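Local coordinates for protein iron aquisition yersiniabactin synthesis enzyme, YbtT (Escherichia coli, PDB 6BA9) that acts as a low-specificity type II thioesterase that maintains production of the metallophore yersiniabactin, at residues G24-A29 / G50-R55; L57-S62 / L165-Y170; L69-L74 / R101-R106; A87-G92 / G224-P229; L191-S196 / G218-D223. The protein carries 1 engineered substitution. All blocks are in the same frame, centred on the assembly; numbering follows the deposited sequence.

Overall arrangement
From the N terminus, contact 1 closes a short loop between 24-29 and 50-55, in series with all the rest. Contact 2 then spans 57-62 to 165-170, and the smaller loop of contact 3 (69-74 with 101-106) lies wholly within it. Contact 4 opens at 87-92 and closes at 224-229, so it crosses both contact 2 and contact 3; contact 5 (191-196 with 218-223) falls inside its span. Contacts 1 and 2 meet through Arg51 and Asp168 and tie two loops to helix 155-174. Contact 3 packs two helices that border strand 84-89, while contacts 4 and 5 join the end of that strand and the far edge of the sheet around Tyr228.

Contact 1: G24-A29 / G50-R55; sequences GGSSSA and GRDRLR
Ser26 and Asp52 bring the two loops together with their CA atoms 7.0 Å apart, and the backbone amide of Ser27 faces the Asp52 carboxylate. Ser27 N donates to Asp52 OD2 over 2.9 Å in a nearly straight bond (165°), entering on the syn side of the carboxylate. The other oxygen is tied back by a water that gives a hydrogen to Asp52 OD1 and accepts one from Ser28 N, so both carboxylate oxygens address the start of the 3-10 turn at 27-29. The Ser26 CB methylene also lies 3.5 Å from Asp52 OD2. Arg51 runs alongside Gly25: the bend at chi2 (-140°) lays CD 3.4 Å from Gly25 O, and the bend at chi3 (74°) turns the guanidinium on, NH1 giving that oxygen a weak bond. The stronger partner of NH1 is Asp168 on helix 155-174, in a salt bridge. Gly50 and Arg51 both face Leu54 in a G1 beta bulge, which turns the second loop. The first loop follows strand 16-20 of an alpha/beta-hydrolase fold; in that fold the loop at this place commonly contributes to the oxyanion hole, and here Asp52 and Arg51 bond to the Gly25-Ser27 part of it.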
# COMPACT_ATOMS: atom_id res chain seq x y z
N GLY A 24 -9.38 -3.84 0.91
CA GLY A 24 -10.40 -4.05 -0.09
C GLY A 24 -9.92 -3.86 -1.50
O GLY A 24 -10.71 -4.03 -2.44
N GLY A 25 -8.65 -3.50 -1.70
CA GLY A 25 -8.14 -3.31 -3.04
C GLY A 25 -7.99 -4.62 -3.79
O GLY A 25 -7.86 -5.71 -3.22
N SER A 26 -7.98 -4.50 -5.12
CA SER A 26 -7.81 -5.62 -6.03
C SER A 26 -7.41 -5.03 -7.37
O SER A 26 -7.37 -3.82 -7.54
CB SER A 26 -9.08 -6.46 -6.14
OG SER A 26 -10.11 -5.70 -6.76
N SER A 27 -7.12 -5.90 -8.35
CA SER A 27 -6.57 -5.39 -9.60
C SER A 27 -7.52 -4.43 -10.30
O SER A 27 -7.07 -3.46 -10.93
CB SER A 27 -6.14 -6.53 -10.53
OG SER A 27 -7.24 -7.31 -10.90
N SER A 28 -8.84 -4.65 -10.21
CA SER A 28 -9.76 -3.78 -10.93
C SER A 28 -9.67 -2.33 -10.46
O SER A 28 -9.93 -1.41 -11.25
CB SER A 28 -11.19 -4.31 -10.81
OG SER A 28 -11.60 -4.36 -9.46
N ALA A 29 -9.31 -2.11 -9.19
CA ALA A 29 -9.21 -0.75 -8.67
C ALA A 29 -8.10 0.04 -9.34
O ALA A 29 -8.15 1.28 -9.34
CB ALA A 29 -9.01 -0.79 -7.16
N GLY A 50 -7.03 -14.23 -1.43
CA GLY A 50 -8.47 -14.32 -1.33
C GLY A 50 -9.23 -13.73 -2.50
O GLY A 50 -10.46 -13.80 -2.50
N ARG A 51 -8.55 -13.13 -3.47
CA ARG A 51 -9.22 -12.51 -4.60
C ARG A 51 -8.34 -12.62 -5.83
O ARG A 51 -7.16 -12.99 -5.74
CB ARG A 51 -9.52 -11.03 -4.31
CG ARG A 51 -8.26 -10.16 -4.27
CD ARG A 51 -8.30 -9.09 -3.15
NE ARG A 51 -8.10 -9.70 -1.83
CZ ARG A 51 -8.26 -9.07 -0.67
NH1 ARG A 51 -8.68 -7.80 -0.64
NH2 ARG A 51 -8.05 -9.72 0.46
N ASP A 52 -8.90 -12.23 -6.97
CA ASP A 52 -8.18 -12.22 -8.25
C ASP A 52 -7.61 -13.63 -8.49
O ASP A 52 -8.34 -14.60 -8.26
CB ASP A 52 -7.18 -11.08 -8.30
CG ASP A 52 -7.83 -9.71 -8.21
OD1 ASP A 52 -9.04 -9.55 -8.50
OD2 ASP A 52 -7.12 -8.76 -7.81
N ARG A 53 -6.35 -13.78 -8.90
CA ARG A 53 -5.80 -15.11 -9.15
C ARG A 53 -5.60 -15.91 -7.88
O ARG A 53 -5.24 -17.09 -7.97
CB ARG A 53 -4.44 -14.98 -9.86
CG ARG A 53 -4.54 -14.28 -11.19
CD ARG A 53 -3.17 -14.00 -11.78
NE ARG A 53 -3.30 -13.27 -13.04
CZ ARG A 53 -2.28 -12.84 -13.77
NH1 ARG A 53 -1.02 -13.05 -13.39
NH2 ARG A 53 -2.53 -12.18 -14.90
N LEU A 54 -5.77 -15.29 -6.71
CA LEU A 54 -5.58 -15.93 -5.41
C LEU A 54 -6.90 -16.17 -4.70
O LEU A 54 -6.94 -16.31 -3.48
CB LEU A 54 -4.66 -15.09 -4.53
CG LEU A 54 -3.27 -14.81 -5.13
CD1 LEU A 54 -2.42 -14.06 -4.10
CD2 LEU A 54 -2.54 -16.05 -5.61
N ARG A 55 -7.99 -16.26 -5.47
CA ARG A 55 -9.32 -16.49 -4.89
C ARG A 55 -9.39 -17.79 -4.10
O ARG A 55 -10.17 -17.89 -3.15
CB ARG A 55 -10.33 -16.55 -6.04
CG ARG A 55 -11.78 -16.70 -5.63
CD ARG A 55 -12.37 -15.47 -4.99
NE ARG A 55 -12.35 -14.34 -5.89
CZ ARG A 55 -12.78 -13.12 -5.58
NH1 ARG A 55 -13.27 -12.88 -4.36
NH2 ARG A 55 -12.70 -12.15 -6.48
O HOH W 1 -10.06 -7.18 -9.46

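Contact 2: L57-S62 / L165-Y170; sequences LEPLRS and LRADFY
Leu60 O and Asp168 OD1 are bridged by one water that donates to both, 2.8 Å from each, and so links the loop carbonyl to the helix carboxylate. Asp168 OD2 turns to other partners, the amide of Gly24 and the guanidinium of Arg51. At the preceding residue the touching is apolar. Ala167 CB projects toward the loop and meets the Pro59 ring, 3.7 Å from Pro59 CB and 3.9 Å from Pro59 CG, with the aliphatic part of Arg61 coming alongside at CG. The next turn brings Tyr170. A trans chi1 (179°) carries the Tyr170 ring toward Arg61, whose carbonyl oxygen lies in the ring plane at the edge, Arg61 O standing 3.6 Å from Tyr170 CD1. Arg61 CB is 4.0 Å from that same CD1. The loop thus lies along the helix on Ala167 and Tyr170, just before Ser62 caps helix 63-77. Its hold on helix 155-174 is chiefly van der Waals, and the polar share passes through a single water to a carboxylate whose negative charge is probably stabilised by Arg51.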
# COMPACT_ATOMS: atom_id res chain seq x y z
N LEU A 57 -7.34 -18.98 -2.03
CA LEU A 57 -6.71 -18.88 -0.72
C LEU A 57 -7.62 -18.16 0.26
O LEU A 57 -8.40 -17.28 -0.11
CB LEU A 57 -5.38 -18.12 -0.83
CG LEU A 57 -4.31 -18.72 -1.75
CD1 LEU A 57 -3.05 -17.86 -1.74
CD2 LEU A 57 -3.99 -20.16 -1.30
N GLU A 58 -7.52 -18.51 1.54
CA GLU A 58 -8.21 -17.72 2.55
C GLU A 58 -7.48 -16.39 2.73
O GLU A 58 -6.25 -16.35 2.68
CB GLU A 58 -8.30 -18.45 3.89
CG GLU A 58 -9.44 -19.49 3.95
CD GLU A 58 -10.82 -18.88 3.66
OE1 GLU A 58 -11.28 -18.97 2.50
OE2 GLU A 58 -11.42 -18.29 4.58
N PRO A 59 -8.20 -15.30 2.95
CA PRO A 59 -7.52 -14.04 3.19
C PRO A 59 -6.78 -14.05 4.52
O PRO A 59 -7.20 -14.69 5.50
CB PRO A 59 -8.65 -13.00 3.18
CG PRO A 59 -9.88 -13.75 3.41
CD PRO A 59 -9.66 -15.15 2.91
N LEU A 60 -5.65 -13.37 4.54
CA LEU A 60 -4.85 -13.22 5.75
C LEU A 60 -5.35 -12.07 6.61
O LEU A 60 -6.00 -11.13 6.15
CB LEU A 60 -3.38 -13.02 5.40
CG LEU A 60 -2.78 -14.13 4.54
CD1 LEU A 60 -1.30 -13.95 4.45
CD2 LEU A 60 -3.11 -15.53 5.08
N ARG A 61 -5.07 -12.18 7.91
CA ARG A 61 -5.54 -11.24 8.92
C ARG A 61 -4.40 -10.56 9.65
O ARG A 61 -4.60 -9.99 10.74
CB ARG A 61 -6.48 -11.97 9.88
CG ARG A 61 -7.65 -12.58 9.11
CD ARG A 61 -8.72 -13.11 10.02
NE ARG A 61 -8.25 -14.12 10.95
CZ ARG A 61 -8.27 -15.43 10.73
NH1 ARG A 61 -8.72 -15.93 9.58
NH2 ARG A 61 -7.85 -16.25 11.68
N SER A 62 -3.20 -10.55 9.05
CA SER A 62 -1.99 -9.99 9.65
C SER A 62 -1.15 -9.28 8.59
O SER A 62 -0.79 -9.87 7.57
CB SER A 62 -1.17 -11.14 10.25
OG SER A 62 0.17 -10.77 10.47
N LEU A 165 -13.29 -8.04 2.97
CA LEU A 165 -13.07 -6.71 3.51
C LEU A 165 -12.82 -6.74 5.01
O LEU A 165 -11.99 -5.97 5.52
CB LEU A 165 -14.29 -5.85 3.22
CG LEU A 165 -14.53 -5.51 1.75
CD1 LEU A 165 -15.98 -5.11 1.49
CD2 LEU A 165 -13.58 -4.43 1.36
N ARG A 166 -13.55 -7.58 5.75
CA ARG A 166 -13.33 -7.67 7.19
C ARG A 166 -11.96 -8.24 7.51
O ARG A 166 -11.31 -7.80 8.47
CB ARG A 166 -14.42 -8.50 7.85
CG ARG A 166 -15.74 -7.76 7.98
CD ARG A 166 -16.67 -8.58 8.86
NE ARG A 166 -17.95 -7.91 9.11
CZ ARG A 166 -18.16 -7.01 10.06
NH1 ARG A 166 -17.21 -6.61 10.87
NH2 ARG A 166 -19.36 -6.49 10.20
N ALA A 167 -11.47 -9.20 6.71
CA ALA A 167 -10.11 -9.69 6.92
C ALA A 167 -9.09 -8.58 6.71
O ALA A 167 -8.20 -8.37 7.55
CB ALA A 167 -9.83 -10.87 5.98
N ASP A 168 -9.22 -7.83 5.62
CA ASP A 168 -8.28 -6.76 5.32
C ASP A 168 -8.33 -5.69 6.42
O ASP A 168 -7.29 -5.23 6.92
CB ASP A 168 -8.61 -6.07 3.99
CG ASP A 168 -8.35 -6.92 2.75
OD1 ASP A 168 -7.89 -8.08 2.83
OD2 ASP A 168 -8.66 -6.39 1.65
N PHE A 169 -9.54 -5.25 6.80
CA PHE A 169 -9.67 -4.20 7.80
C PHE A 169 -9.23 -4.67 9.18
O PHE A 169 -8.64 -3.89 9.94
CB PHE A 169 -11.07 -3.59 7.77
CG PHE A 169 -11.23 -2.51 6.74
CD1 PHE A 169 -10.92 -1.21 7.07
CD2 PHE A 169 -11.67 -2.79 5.47
CE1 PHE A 169 -11.05 -0.21 6.12
CE2 PHE A 169 -11.79 -1.77 4.53
CZ PHE A 169 -11.49 -0.51 4.87
N TYR A 170 -9.47 -5.94 9.51
CA TYR A 170 -8.94 -6.46 10.77
C TYR A 170 -7.41 -6.44 10.76
O TYR A 170 -6.78 -6.00 11.73
CB TYR A 170 -9.47 -7.87 11.07
CG TYR A 170 -8.87 -8.38 12.37
CD1 TYR A 170 -7.66 -9.08 12.39
CD2 TYR A 170 -9.47 -8.11 13.58
CE1 TYR A 170 -7.09 -9.48 13.56
CE2 TYR A 170 -8.91 -8.53 14.77
CZ TYR A 170 -7.73 -9.20 14.76
OH TYR A 170 -7.15 -9.62 15.94
O HOH W 2 -5.80 -9.55 3.88

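Contact 3: L69-L74 / R101-R106; sequences LLANEL and RLLEQR
Arg106 and Asn72 tie together helices 63-77 and 91-105, which pack side by side on the sheet of this alpha/beta-hydrolase fold and both lean on strand 84-89, through Leu74 and Leu103. The segment axes approach to 9.6 Å and cross at -44°. Arg106 stands just past the end of its helix. From CB its chain leaves with CG anti to the carbonyl carbon (chi1 -69°) and runs extended through CG and CD to NE; CB, CG and CD make no contact with the other segment on the way, and the chain delivers the guanidinium to the neighbouring helix. At CZ the flat group begins to meet its partners: one face lies over Leu102 CB of its own helix. NH1 is then 2.9 Å from Asn72 OD1, and beside it sits Ala71, whose CB is 3.7 Å from NH1. NH2, the last atom, reaches the same Asn72 OD1 at 3.0 Å. Both nitrogens therefore grip one carbonyl oxygen end-on, and the bonds are bent because neither N-H can point straight at it. The amide and guanidinium planes are turned 30° apart. NH1 has a further partner in Glu75, a salt bridge that would steady the same end. Below this polar edge Ala71 is the small bump in the interface. Its CB rests between Leu102 CD1, 3.8 Å off, and Leu103 CD2, 4.1 Å off, while Leu103 CD2 also approaches Ala71 O. Deeper still, Leu74 CD1 meets Leu103 CD1 at 4.4 Å.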
# COMPACT_ATOMS: atom_id res chain seq x y z
N LEU A 69 5.24 -13.03 3.18
CA LEU A 69 5.01 -13.64 1.88
C LEU A 69 5.60 -12.78 0.77
O LEU A 69 6.27 -13.28 -0.14
CB LEU A 69 3.51 -13.85 1.65
CG LEU A 69 2.81 -14.91 2.49
CD1 LEU A 69 1.32 -14.82 2.22
CD2 LEU A 69 3.32 -16.32 2.16
N LEU A 70 5.37 -11.48 0.82
CA LEU A 70 5.86 -10.60 -0.23
C LEU A 70 7.37 -10.51 -0.23
O LEU A 70 7.99 -10.56 -1.29
CB LEU A 70 5.20 -9.22 -0.10
CG LEU A 70 5.63 -8.21 -1.18
CD1 LEU A 70 5.27 -8.68 -2.60
CD2 LEU A 70 4.98 -6.84 -0.90
N ALA A 71 7.99 -10.38 0.95
CA ALA A 71 9.45 -10.27 0.98
C ALA A 71 10.10 -11.53 0.44
O ALA A 71 11.09 -11.46 -0.31
CB ALA A 71 9.91 -10.00 2.41
N ASN A 72 9.56 -12.69 0.79
CA ASN A 72 10.11 -13.94 0.26
C ASN A 72 9.97 -13.99 -1.25
O ASN A 72 10.92 -14.36 -1.95
CB ASN A 72 9.44 -15.15 0.89
CG ASN A 72 9.77 -15.29 2.37
OD1 ASN A 72 10.55 -14.52 2.92
ND2 ASN A 72 9.12 -16.23 3.02
N GLU A 73 8.81 -13.59 -1.77
CA GLU A 73 8.61 -13.61 -3.21
C GLU A 73 9.58 -12.67 -3.91
O GLU A 73 10.17 -13.04 -4.94
CB GLU A 73 7.17 -13.22 -3.54
CG GLU A 73 6.90 -13.11 -5.03
CD GLU A 73 5.43 -12.94 -5.34
OE1 GLU A 73 4.60 -13.61 -4.67
OE2 GLU A 73 5.11 -12.13 -6.23
N LEU A 74 9.77 -11.47 -3.39
CA LEU A 74 10.67 -10.51 -4.01
C LEU A 74 12.12 -10.97 -3.92
O LEU A 74 12.87 -10.81 -4.88
CB LEU A 74 10.46 -9.12 -3.41
CG LEU A 74 9.08 -8.52 -3.67
CD1 LEU A 74 8.97 -7.19 -3.02
CD2 LEU A 74 8.78 -8.39 -5.14
N ARG A 101 11.33 -3.69 5.74
CA ARG A 101 12.06 -4.07 6.95
C ARG A 101 12.75 -5.41 6.75
O ARG A 101 13.95 -5.56 7.02
CB ARG A 101 11.11 -4.10 8.14
CG ARG A 101 11.68 -4.49 9.49
CD ARG A 101 10.80 -3.94 10.66
NE ARG A 101 10.92 -4.81 11.83
CZ ARG A 101 9.91 -5.34 12.51
NH1 ARG A 101 8.65 -5.09 12.18
NH2 ARG A 101 10.16 -6.13 13.55
N LEU A 102 12.01 -6.41 6.25
CA LEU A 102 12.59 -7.73 6.05
C LEU A 102 13.69 -7.70 5.00
O LEU A 102 14.75 -8.31 5.19
CB LEU A 102 11.50 -8.73 5.65
CG LEU A 102 10.43 -9.00 6.71
CD1 LEU A 102 9.31 -9.83 6.17
CD2 LEU A 102 11.03 -9.70 7.95
N LEU A 103 13.48 -7.01 3.88
CA LEU A 103 14.47 -6.99 2.82
C LEU A 103 15.74 -6.27 3.24
O LEU A 103 16.86 -6.71 2.93
CB LEU A 103 13.90 -6.36 1.56
CG LEU A 103 12.79 -7.17 0.93
CD1 LEU A 103 12.28 -6.40 -0.27
CD2 LEU A 103 13.24 -8.56 0.51
N GLU A 104 15.59 -5.16 3.96
CA GLU A 104 16.74 -4.42 4.46
C GLU A 104 17.54 -5.28 5.43
O GLU A 104 18.78 -5.34 5.34
CB GLU A 104 16.26 -3.12 5.13
CG GLU A 104 17.35 -2.18 5.55
CD GLU A 104 16.76 -0.87 6.07
OE1 GLU A 104 15.85 -0.32 5.40
OE2 GLU A 104 17.18 -0.46 7.16
N GLN A 105 16.86 -5.97 6.35
CA GLN A 105 17.52 -6.84 7.33
C GLN A 105 18.28 -7.96 6.64
O GLN A 105 19.33 -8.41 7.13
CB GLN A 105 16.49 -7.47 8.26
CG GLN A 105 15.80 -6.55 9.24
CD GLN A 105 14.62 -7.24 9.90
OE1 GLN A 105 14.30 -8.39 9.59
NE2 GLN A 105 13.96 -6.54 10.81
N ARG A 106 17.74 -8.48 5.55
CA ARG A 106 18.39 -9.56 4.83
C ARG A 106 19.56 -9.10 3.97
O ARG A 106 20.19 -9.93 3.30
CB ARG A 106 17.35 -10.25 3.92
CG ARG A 106 16.30 -11.03 4.69
CD ARG A 106 15.13 -11.47 3.79
NE ARG A 106 14.01 -11.95 4.60
CZ ARG A 106 12.87 -12.42 4.11
NH1 ARG A 106 12.66 -12.50 2.80
NH2 ARG A 106 11.92 -12.80 4.95

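Contact 4: A87-G92 / G224-P229; sequences AGHAMG and GDHFYP. Engineered in segment 87-92: Ala90 (natural residue Ser).
With chi1 of -172° in both His89 and His226, each imidazole swings out from its backbone N toward the other segment, and the two rings meet at an oblique 39°. Tyr228, at chi1 66°, turns its ring in from the side. His89 NE2 donates to His226 O over 2.7 Å, approaching nearly along the C=O direction although the oxygen is tilted from the imidazole plane. Pro229 CG lies over one face of His89, 3.5 Å from the ring centroid in a CH-pi contact, and the edge of the ring points at the face of Tyr228, with His89 CE1 3.6 Å from Tyr228 CZ. His89 ND1 and Tyr228 OH share a partner in Ser116 OG, so the imidazole is held at both nitrogens, on a face and at an edge. Residues 87-92 form the strand-turn-helix of a nucleophile elbow, in the Gly-His-Ser-Met-Gly form of the natural sequence. Its central serine is here the engineered Ala90, which keeps the elbow's positive phi. Ala90 CB sits at the edge of His226, 3.7 Å from NE2, while His226 ND1 is bonded to Asp198 OD1; the arrangement is consistent with a Ser-His-Asp catalytic triad. The loop bearing His226 is folded by an Asx turn, in which Asp225 OD1 accepts from Phe227 N at 3.0 Å, just ahead of the helix that Tyr228 and Pro229 begin.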
# COMPACT_ATOMS: atom_id res chain seq x y z
N ALA A 87 6.16 0.54 -2.68
CA ALA A 87 5.18 1.57 -2.39
C ALA A 87 3.91 0.95 -1.84
O ALA A 87 3.58 -0.20 -2.14
CB ALA A 87 4.83 2.35 -3.65
N GLY A 88 3.17 1.71 -1.04
CA GLY A 88 1.86 1.26 -0.59
C GLY A 88 1.02 2.43 -0.15
O GLY A 88 1.55 3.45 0.31
N HIS A 89 -0.29 2.28 -0.29
CA HIS A 89 -1.27 3.29 0.12
C HIS A 89 -2.17 2.71 1.20
O HIS A 89 -2.70 1.60 1.04
CB HIS A 89 -2.12 3.73 -1.08
CG HIS A 89 -3.00 4.90 -0.80
ND1 HIS A 89 -2.52 6.17 -0.56
CD2 HIS A 89 -4.36 4.98 -0.70
CE1 HIS A 89 -3.55 6.99 -0.37
NE2 HIS A 89 -4.66 6.29 -0.44
N ALA A 90 -2.35 3.45 2.28
CA ALA A 90 -3.22 3.06 3.40
C ALA A 90 -2.74 1.71 3.93
O ALA A 90 -1.55 1.61 4.27
CB ALA A 90 -4.70 3.17 2.99
N MET A 91 -3.57 0.67 3.99
CA MET A 91 -3.09 -0.62 4.46
C MET A 91 -1.83 -1.04 3.73
O MET A 91 -0.93 -1.68 4.31
CB MET A 91 -4.17 -1.69 4.21
CG MET A 91 -3.72 -3.12 4.34
SD MET A 91 -5.10 -4.22 3.98
CE MET A 91 -4.29 -5.79 4.13
N GLY A 92 -1.76 -0.76 2.43
CA GLY A 92 -0.61 -1.18 1.65
C GLY A 92 0.68 -0.55 2.11
O GLY A 92 1.74 -1.14 1.95
N GLY A 224 -5.94 16.07 -3.70
CA GLY A 224 -6.90 15.01 -3.95
C GLY A 224 -7.48 14.48 -2.65
O GLY A 224 -7.16 14.95 -1.56
N ASP A 225 -8.38 13.50 -2.81
CA ASP A 225 -8.98 12.82 -1.68
C ASP A 225 -8.24 11.50 -1.44
O ASP A 225 -7.15 11.28 -1.98
CB ASP A 225 -10.49 12.65 -1.89
CG ASP A 225 -10.85 11.73 -3.04
OD1 ASP A 225 -10.02 10.96 -3.55
OD2 ASP A 225 -12.03 11.78 -3.46
N HIS A 226 -8.83 10.60 -0.65
CA HIS A 226 -8.12 9.37 -0.25
C HIS A 226 -7.69 8.53 -1.44
O HIS A 226 -6.74 7.75 -1.34
CB HIS A 226 -8.98 8.51 0.69
CG HIS A 226 -8.25 7.33 1.27
ND1 HIS A 226 -7.12 7.47 2.04
CD2 HIS A 226 -8.48 6.00 1.18
CE1 HIS A 226 -6.68 6.27 2.40
NE2 HIS A 226 -7.50 5.37 1.90
N PHE A 227 -8.36 8.65 -2.59
CA PHE A 227 -8.01 7.84 -3.74
C PHE A 227 -7.08 8.57 -4.72
O PHE A 227 -6.98 8.17 -5.89
CB PHE A 227 -9.27 7.28 -4.39
CG PHE A 227 -9.98 6.31 -3.47
CD1 PHE A 227 -9.51 5.02 -3.31
CD2 PHE A 227 -11.04 6.73 -2.68
CE1 PHE A 227 -10.12 4.14 -2.43
CE2 PHE A 227 -11.65 5.86 -1.80
CZ PHE A 227 -11.19 4.57 -1.67
N TYR A 228 -6.34 9.56 -4.24
CA TYR A 228 -5.40 10.29 -5.09
C TYR A 228 -4.41 9.40 -5.85
O TYR A 228 -4.01 9.79 -6.95
CB TYR A 228 -4.69 11.42 -4.32
CG TYR A 228 -3.75 10.99 -3.21
CD1 TYR A 228 -2.48 10.52 -3.49
CD2 TYR A 228 -4.14 11.08 -1.88
CE1 TYR A 228 -1.62 10.11 -2.46
CE2 TYR A 228 -3.29 10.68 -0.85
CZ TYR A 228 -2.04 10.20 -1.15
OH TYR A 228 -1.24 9.82 -0.11
N PRO A 229 -3.97 8.24 -5.36
CA PRO A 229 -3.01 7.47 -6.19
C PRO A 229 -3.58 7.07 -7.54
O PRO A 229 -2.83 6.94 -8.52
CB PRO A 229 -2.67 6.25 -5.33
CG PRO A 229 -2.87 6.75 -3.92
CD PRO A 229 -4.11 7.63 -4.02

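Contact 5: L191-S196 / G218-D223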
# COMPACT_ATOMS: atom_id res chain seq x y z
N LEU A 191 9.90 8.17 1.08
CA LEU A 191 9.08 9.30 0.71
C LEU A 191 7.71 9.12 1.34
O LEU A 191 7.11 8.03 1.24
CB LEU A 191 8.92 9.36 -0.80
CG LEU A 191 7.92 10.36 -1.37
CD1 LEU A 191 8.34 11.81 -1.04
CD2 LEU A 191 7.80 10.17 -2.88
N LEU A 192 7.21 10.16 1.99
CA LEU A 192 5.89 10.19 2.60
C LEU A 192 4.98 11.04 1.73
O LEU A 192 5.33 12.17 1.38
CB LEU A 192 5.96 10.81 3.99
CG LEU A 192 6.91 10.17 5.01
CD1 LEU A 192 6.85 10.90 6.35
CD2 LEU A 192 6.61 8.71 5.22
N LEU A 193 3.83 10.48 1.37
CA LEU A 193 2.81 11.17 0.59
C LEU A 193 1.52 11.23 1.39
O LEU A 193 1.16 10.28 2.10
CB LEU A 193 2.55 10.45 -0.74
CG LEU A 193 3.72 10.33 -1.71
CD1 LEU A 193 3.28 9.57 -2.93
CD2 LEU A 193 4.23 11.71 -2.10
N CYS A 194 0.82 12.35 1.27
CA CYS A 194 -0.52 12.49 1.83
C CYS A 194 -1.37 13.30 0.86
O CYS A 194 -0.86 13.93 -0.08
CB CYS A 194 -0.50 13.08 3.24
SG CYS A 194 -0.05 14.84 3.30
N GLY A 195 -2.67 13.26 1.09
CA GLY A 195 -3.63 13.95 0.24
C GLY A 195 -4.18 15.22 0.89
O GLY A 195 -4.52 15.23 2.06
N SER A 196 -4.28 16.28 0.08
CA SER A 196 -4.74 17.57 0.61
C SER A 196 -6.09 17.45 1.29
O SER A 196 -6.35 18.15 2.29
CB SER A 196 -4.83 18.59 -0.53
OG SER A 196 -5.72 18.20 -1.55
N GLY A 218 9.31 14.42 3.22
CA GLY A 218 7.87 14.62 3.25
C GLY A 218 7.32 14.84 4.64
O GLY A 218 8.07 15.00 5.61
N PRO A 219 5.98 14.85 4.79
CA PRO A 219 5.00 14.55 3.73
C PRO A 219 5.00 15.54 2.58
O PRO A 219 5.15 16.76 2.77
CB PRO A 219 3.65 14.58 4.47
CG PRO A 219 4.00 14.35 5.93
CD PRO A 219 5.34 15.00 6.10
N VAL A 220 4.88 14.99 1.38
CA VAL A 220 4.60 15.75 0.17
C VAL A 220 3.11 15.61 -0.10
O VAL A 220 2.58 14.49 -0.12
CB VAL A 220 5.46 15.25 -1.01
CG1 VAL A 220 5.03 15.91 -2.32
CG2 VAL A 220 6.97 15.47 -0.73
N VAL A 221 2.43 16.74 -0.27
CA VAL A 221 0.98 16.77 -0.38
C VAL A 221 0.59 16.67 -1.85
O VAL A 221 1.01 17.48 -2.68
CB VAL A 221 0.41 18.06 0.24
CG1 VAL A 221 -1.12 18.10 0.10
CG2 VAL A 221 0.79 18.19 1.69
N ILE A 222 -0.22 15.68 -2.17
CA ILE A 222 -0.86 15.55 -3.47
C ILE A 222 -2.29 16.09 -3.34
O ILE A 222 -3.01 15.75 -2.38
CB ILE A 222 -0.83 14.08 -3.93
CG1 ILE A 222 0.64 13.68 -4.18
CG2 ILE A 222 -1.71 13.89 -5.17
CD1 ILE A 222 0.84 12.27 -4.60
N ASP A 223 -2.69 16.96 -4.26
CA ASP A 223 -4.04 17.51 -4.20
C ASP A 223 -5.04 16.42 -4.61
O ASP A 223 -5.01 15.92 -5.73
CB ASP A 223 -4.15 18.73 -5.12
CG ASP A 223 -3.38 19.94 -4.58
OD1 ASP A 223 -3.06 19.97 -3.36
OD2 ASP A 223 -3.11 20.87 -5.36
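Cys194 fills a hollow in the edge strand 218-222: its SG drops between Pro219 CB at 3.9 Å and Val221 CG2 at 3.8 Å, and Trp203 and Val206 of helix 203-207 close over it. The torsion that sets SG between the backbone N and the carbonyl carbon (chi1 71°) aims it into that gap. On the other face Leu191, Leu193, Val220 and Ile222 interlock. Val220 sends CG2 against Leu191 CD1, 3.9 Å away. Leu193 lies side by side with Val220, CD2 against its CB, and its other branch, CD1, crosses to Ile222 CD1 at 4.0 Å; helix 233-243 covers this patch. Strands 190-195 and 216-222 are the parallel pair of a beta-alpha-beta unit at one end of the alpha/beta-hydrolase sheet, linked through helix 203-207. Their ladder runs Val220 N to Leu192 O, Cys194 N to Val220 O, Ile222 N to Cys194 O and Ser196 N to Ile222 O. Gly195 CA makes a CA-H...O contact of 3.2 Å with Ile222 O. Past Gly195, Ser196 CB packs on Val221 CG1 at 3.8 Å, while Ser196 OG turns on to Gly224 N. At the other end a cis peptide precedes Pro219, whose CA nestles 3.9 Å from Leu192 CB.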